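Local atomic coordinates of coenzyme A transferase (Yersinia pestis, PDB entry 3QLI), a protein that probably transfers coenzyme A from an acyl-CoA thioester to a carboxylate such as acetate. Residues A53-L58 against D83-Y88; G260-V265 against D318-P323. All blocks are in the same frame, centred on the assembly; numbering follows the deposited sequence.

How the interactions relate
Both contacts lie in one chain, one after the other. Interaction 1 comes first. It closes a loop of 24 residues that leaves helix 52-63, runs through strand 70-74 and helix 79-83, and returns to that helix at T84 and I85. It ties two crossover connections of the N-terminal parallel sheet together. Interaction 2 opens only after the chain has passed into the second, mixed sheet. It closes a longer loop of 52 residues and joins the end of strand 260-261 to the end of helix 317-320 beside the active-site glutamate E264. The loops neither nest nor cross. The centres of interaction 1 and interaction 2 are about 31 Å apart.

Interaction 1: A53-L58 against D83-Y88; sequences ALLKAL and DTILRY
I85 lies against L55 and L58 where the loop 83-88 meets helix 52-63. The contact is plain packing between two beta-alpha-beta crossovers of the N-terminal parallel sheet. Helix 52-63 links strands 41-44 and 70-74, and the loop leads from 70-74 to 94-98. I85 touches with both branches. Its CD1 meets CD2 of L55 at 3.8 Å, the two side chains meeting at a slant. Its CG2 lies 4.0 Å from CB of L58 and also presses on the helix backbone, 3.3 Å from O of L55. CG1 of I85 is flanked by both backbone neighbours of CA (chi1 59°), which turns CG2 onto the helix, against L58 and the L55 carbonyl. T84 adds a second patch. Its CG2 rests 3.8 Å from CA of K56, while its OG1 stands 3.5 Å from CB of L55. That hydroxyl is hydrogen-bonded to O of I80 in helix 79-83. Further along helix 52-63, A59 also touches T84 and I85. The loop makes a type I beta turn from T84 to R87. The R87 side chain reaches back to D83, where NH1 donates to a lone pair of O of D83 at 3.0 Å, almost straight at 173°.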
# COMPACT_ATOMS: atom_id res chain seq x y z
N ALA A 53 -13.31 4.65 34.45
CA ALA A 53 -13.42 5.63 35.54
C ALA A 53 -12.83 6.98 35.14
O ALA A 53 -13.40 8.04 35.44
CB ALA A 53 -12.78 5.10 36.82
N LEU A 54 -11.70 6.94 34.44
CA LEU A 54 -11.06 8.16 33.95
C LEU A 54 -11.93 8.83 32.90
O LEU A 54 -12.08 10.05 32.90
CB LEU A 54 -9.66 7.86 33.38
CG LEU A 54 -8.60 7.44 34.40
CD1 LEU A 54 -7.29 7.00 33.71
CD2 LEU A 54 -8.31 8.58 35.40
N LEU A 55 -12.51 8.05 32.01
CA LEU A 55 -13.35 8.62 30.96
C LEU A 55 -14.66 9.19 31.51
O LEU A 55 -15.16 10.21 31.03
CB LEU A 55 -13.61 7.61 29.85
CG LEU A 55 -12.35 7.25 29.05
CD1 LEU A 55 -12.67 6.20 28.01
CD2 LEU A 55 -11.73 8.49 28.39
N LYS A 56 -15.22 8.53 32.52
CA LYS A 56 -16.41 9.10 33.17
C LYS A 56 -16.06 10.43 33.82
O LYS A 56 -16.81 11.41 33.68
CB LYS A 56 -16.99 8.13 34.21
CG LYS A 56 -18.18 8.70 34.97
CD LYS A 56 -18.70 7.70 35.99
CE LYS A 56 -19.80 8.31 36.86
NZ LYS A 56 -21.11 8.31 36.16
N ALA A 57 -14.93 10.49 34.51
CA ALA A 57 -14.53 11.72 35.20
C ALA A 57 -14.24 12.86 34.20
O ALA A 57 -14.56 14.03 34.44
CB ALA A 57 -13.31 11.45 36.09
N LEU A 58 -13.63 12.52 33.07
CA LEU A 58 -13.38 13.52 32.05
C LEU A 58 -14.70 14.04 31.46
O LEU A 58 -14.87 15.24 31.27
CB LEU A 58 -12.47 12.95 30.95
CG LEU A 58 -12.05 13.90 29.82
CD1 LEU A 58 -11.47 15.24 30.37
CD2 LEU A 58 -11.04 13.18 28.90
N ASP A 83 -20.41 5.87 25.71
CA ASP A 83 -21.26 6.21 26.85
C ASP A 83 -20.84 7.47 27.60
O ASP A 83 -21.68 8.17 28.15
CB ASP A 83 -21.39 5.02 27.80
CG ASP A 83 -22.30 3.94 27.25
OD1 ASP A 83 -22.92 4.18 26.18
OD2 ASP A 83 -22.41 2.87 27.87
N THR A 84 -19.54 7.74 27.66
CA THR A 84 -19.04 8.89 28.41
C THR A 84 -18.56 10.11 27.62
O THR A 84 -19.35 11.01 27.32
CB THR A 84 -17.89 8.45 29.33
OG1 THR A 84 -16.85 7.86 28.55
CG2 THR A 84 -18.38 7.43 30.35
N ILE A 85 -17.28 10.14 27.28
CA ILE A 85 -16.67 11.27 26.58
C ILE A 85 -17.23 11.56 25.19
O ILE A 85 -17.31 12.71 24.77
CB ILE A 85 -15.13 11.19 26.53
CG1 ILE A 85 -14.67 9.91 25.83
CG2 ILE A 85 -14.54 11.29 27.93
CD1 ILE A 85 -13.29 10.02 25.23
N LEU A 86 -17.60 10.51 24.47
CA LEU A 86 -18.12 10.64 23.11
C LEU A 86 -19.61 10.97 23.02
O LEU A 86 -20.15 11.07 21.92
CB LEU A 86 -17.79 9.39 22.29
CG LEU A 86 -16.30 9.07 22.12
CD1 LEU A 86 -16.10 7.87 21.22
CD2 LEU A 86 -15.54 10.28 21.60
N ARG A 87 -20.29 11.11 24.16
CA ARG A 87 -21.72 11.41 24.13
C ARG A 87 -21.97 12.66 23.30
O ARG A 87 -21.28 13.66 23.46
CB ARG A 87 -22.29 11.60 25.54
CG ARG A 87 -22.48 10.31 26.32
CD ARG A 87 -23.51 10.46 27.44
NE ARG A 87 -23.33 11.67 28.24
CZ ARG A 87 -22.50 11.77 29.28
NH1 ARG A 87 -21.74 10.74 29.62
NH2 ARG A 87 -22.41 12.91 29.96
N TYR A 88 -22.96 12.59 22.41
CA TYR A 88 -23.26 13.67 21.47
C TYR A 88 -23.32 15.03 22.16
O TYR A 88 -22.81 16.03 21.65
CB TYR A 88 -24.57 13.38 20.75
CG TYR A 88 -24.88 14.30 19.59
CD1 TYR A 88 -24.44 14.00 18.30
CD2 TYR A 88 -25.62 15.46 19.78
CE1 TYR A 88 -24.71 14.84 17.24
CE2 TYR A 88 -25.90 16.31 18.72
CZ TYR A 88 -25.45 15.99 17.45
OH TYR A 88 -25.73 16.83 16.40

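Interaction 2: G260-V265 against D318-P323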
# COMPACT_ATOMS: atom_id res chain seq x y z
N GLY A 260 1.57 -21.23 13.70
CA GLY A 260 2.10 -20.08 14.40
C GLY A 260 1.07 -18.96 14.38
O GLY A 260 0.08 -19.03 13.63
N ILE A 261 1.29 -17.94 15.21
CA ILE A 261 0.41 -16.77 15.22
C ILE A 261 1.23 -15.49 15.11
O ILE A 261 2.17 -15.28 15.87
CB ILE A 261 -0.43 -16.70 16.51
CG1 ILE A 261 -1.51 -17.80 16.53
CG2 ILE A 261 -1.10 -15.32 16.65
CD1 ILE A 261 -2.27 -17.87 17.85
N HIS A 262 0.89 -14.67 14.13
CA HIS A 262 1.37 -13.29 14.05
C HIS A 262 0.21 -12.49 13.48
O HIS A 262 -0.00 -12.45 12.25
CB HIS A 262 2.60 -13.18 13.14
CG HIS A 262 3.12 -11.78 13.00
ND1 HIS A 262 4.31 -11.36 13.57
CD2 HIS A 262 2.61 -10.70 12.35
CE1 HIS A 262 4.51 -10.09 13.27
NE2 HIS A 262 3.50 -9.67 12.52
N THR A 263 -0.55 -11.88 14.38
CA THR A 263 -1.85 -11.34 14.03
C THR A 263 -1.93 -9.91 14.54
O THR A 263 -1.20 -9.54 15.46
CB THR A 263 -2.94 -12.22 14.66
OG1 THR A 263 -4.23 -11.82 14.17
CG2 THR A 263 -2.89 -12.14 16.21
N GLU A 264 -2.79 -9.10 13.93
CA GLU A 264 -3.02 -7.76 14.47
C GLU A 264 -3.85 -7.88 15.74
O GLU A 264 -3.40 -7.52 16.82
CB GLU A 264 -3.71 -6.86 13.46
CG GLU A 264 -3.93 -5.42 13.96
CD GLU A 264 -4.91 -4.67 13.07
OE1 GLU A 264 -4.62 -4.51 11.87
OE2 GLU A 264 -5.97 -4.25 13.58
N VAL A 265 -5.07 -8.40 15.60
CA VAL A 265 -5.92 -8.63 16.77
C VAL A 265 -5.89 -10.10 17.21
O VAL A 265 -6.02 -11.02 16.39
CB VAL A 265 -7.39 -8.19 16.52
CG1 VAL A 265 -8.03 -9.06 15.48
CG2 VAL A 265 -8.21 -8.27 17.82
N ASP A 318 3.65 -0.90 14.81
CA ASP A 318 4.59 -0.60 13.73
C ASP A 318 5.54 -1.76 13.46
O ASP A 318 6.24 -1.78 12.45
CB ASP A 318 5.35 0.71 13.99
CG ASP A 318 6.06 0.73 15.34
OD1 ASP A 318 5.49 0.31 16.37
OD2 ASP A 318 7.22 1.20 15.37
N TYR A 319 5.56 -2.74 14.36
CA TYR A 319 6.25 -4.02 14.09
C TYR A 319 5.27 -5.03 13.50
O TYR A 319 5.49 -5.59 12.42
CB TYR A 319 6.84 -4.59 15.39
CG TYR A 319 7.45 -5.98 15.29
CD1 TYR A 319 8.78 -6.15 14.93
CD2 TYR A 319 6.70 -7.12 15.57
CE1 TYR A 319 9.35 -7.41 14.85
CE2 TYR A 319 7.26 -8.39 15.48
CZ TYR A 319 8.59 -8.52 15.12
OH TYR A 319 9.17 -9.78 15.04
N VAL A 320 4.19 -5.26 14.22
CA VAL A 320 3.28 -6.34 13.87
C VAL A 320 2.69 -6.16 12.48
O VAL A 320 2.58 -7.13 11.72
CB VAL A 320 2.13 -6.44 14.89
CG1 VAL A 320 1.06 -7.42 14.39
CG2 VAL A 320 2.68 -6.85 16.27
N ASN A 321 2.31 -4.92 12.16
CA ASN A 321 1.66 -4.64 10.88
C ASN A 321 2.62 -4.14 9.80
O ASN A 321 2.17 -3.64 8.77
CB ASN A 321 0.52 -3.61 11.06
CG ASN A 321 -0.74 -4.23 11.63
OD1 ASN A 321 -0.69 -4.93 12.64
ND2 ASN A 321 -1.88 -4.02 10.95
N ASP A 322 3.93 -4.27 10.01
CA ASP A 322 4.89 -3.95 8.96
C ASP A 322 4.91 -5.11 7.96
O ASP A 322 5.27 -6.23 8.32
CB ASP A 322 6.29 -3.76 9.57
CG ASP A 322 7.34 -3.36 8.53
OD1 ASP A 322 7.11 -3.56 7.31
OD2 ASP A 322 8.40 -2.86 8.95
N PRO A 323 4.53 -4.86 6.71
CA PRO A 323 4.50 -5.99 5.77
C PRO A 323 5.85 -6.69 5.65
O PRO A 323 5.89 -7.90 5.41
CB PRO A 323 4.11 -5.35 4.43
CG PRO A 323 3.37 -4.09 4.82
CD PRO A 323 4.03 -3.61 6.10
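H262 and E264 reach from the segment after strand 260-261 to the end of helix 317-320. They lie by the active site of this CoA-transferase fold, and E264 is the glutamate seen covalently linked to CoA. An acetate ion, probably from the crystallisation liquor, sits close to the E264 side chain. Two hydrogen bonds join the segments. NE2 of H262 donates to O of V320 at 2.8 Å. The carbonyl lies at the ring edge, near the ring plane, and is met on a lone pair. With CG anti to the backbone N (chi1 179°), the imidazole extends to this carbonyl. The second bond runs from ND2 of N321 to OE1 of E264, 2.9 Å long. It meets the carboxylate oxygen on the anti side, 30° out of the carboxylate plane, with the amide turned 41° against the carboxylate. ND2 also donates to OD2 of D365, which should help hold the amide in place for E264. OD1 of N321 is buried without a polar partner, 3.5 Å from CG of E264. Van der Waals contacts lie beside these bonds. CE1 of H262 approaches CE2 of Y319, whose hydroxyl is hydrogen-bonded to D287. CG1 of V320 sets a methyl against a backbone carbonyl of the strand-end segment, 3.3 Å from O of T263.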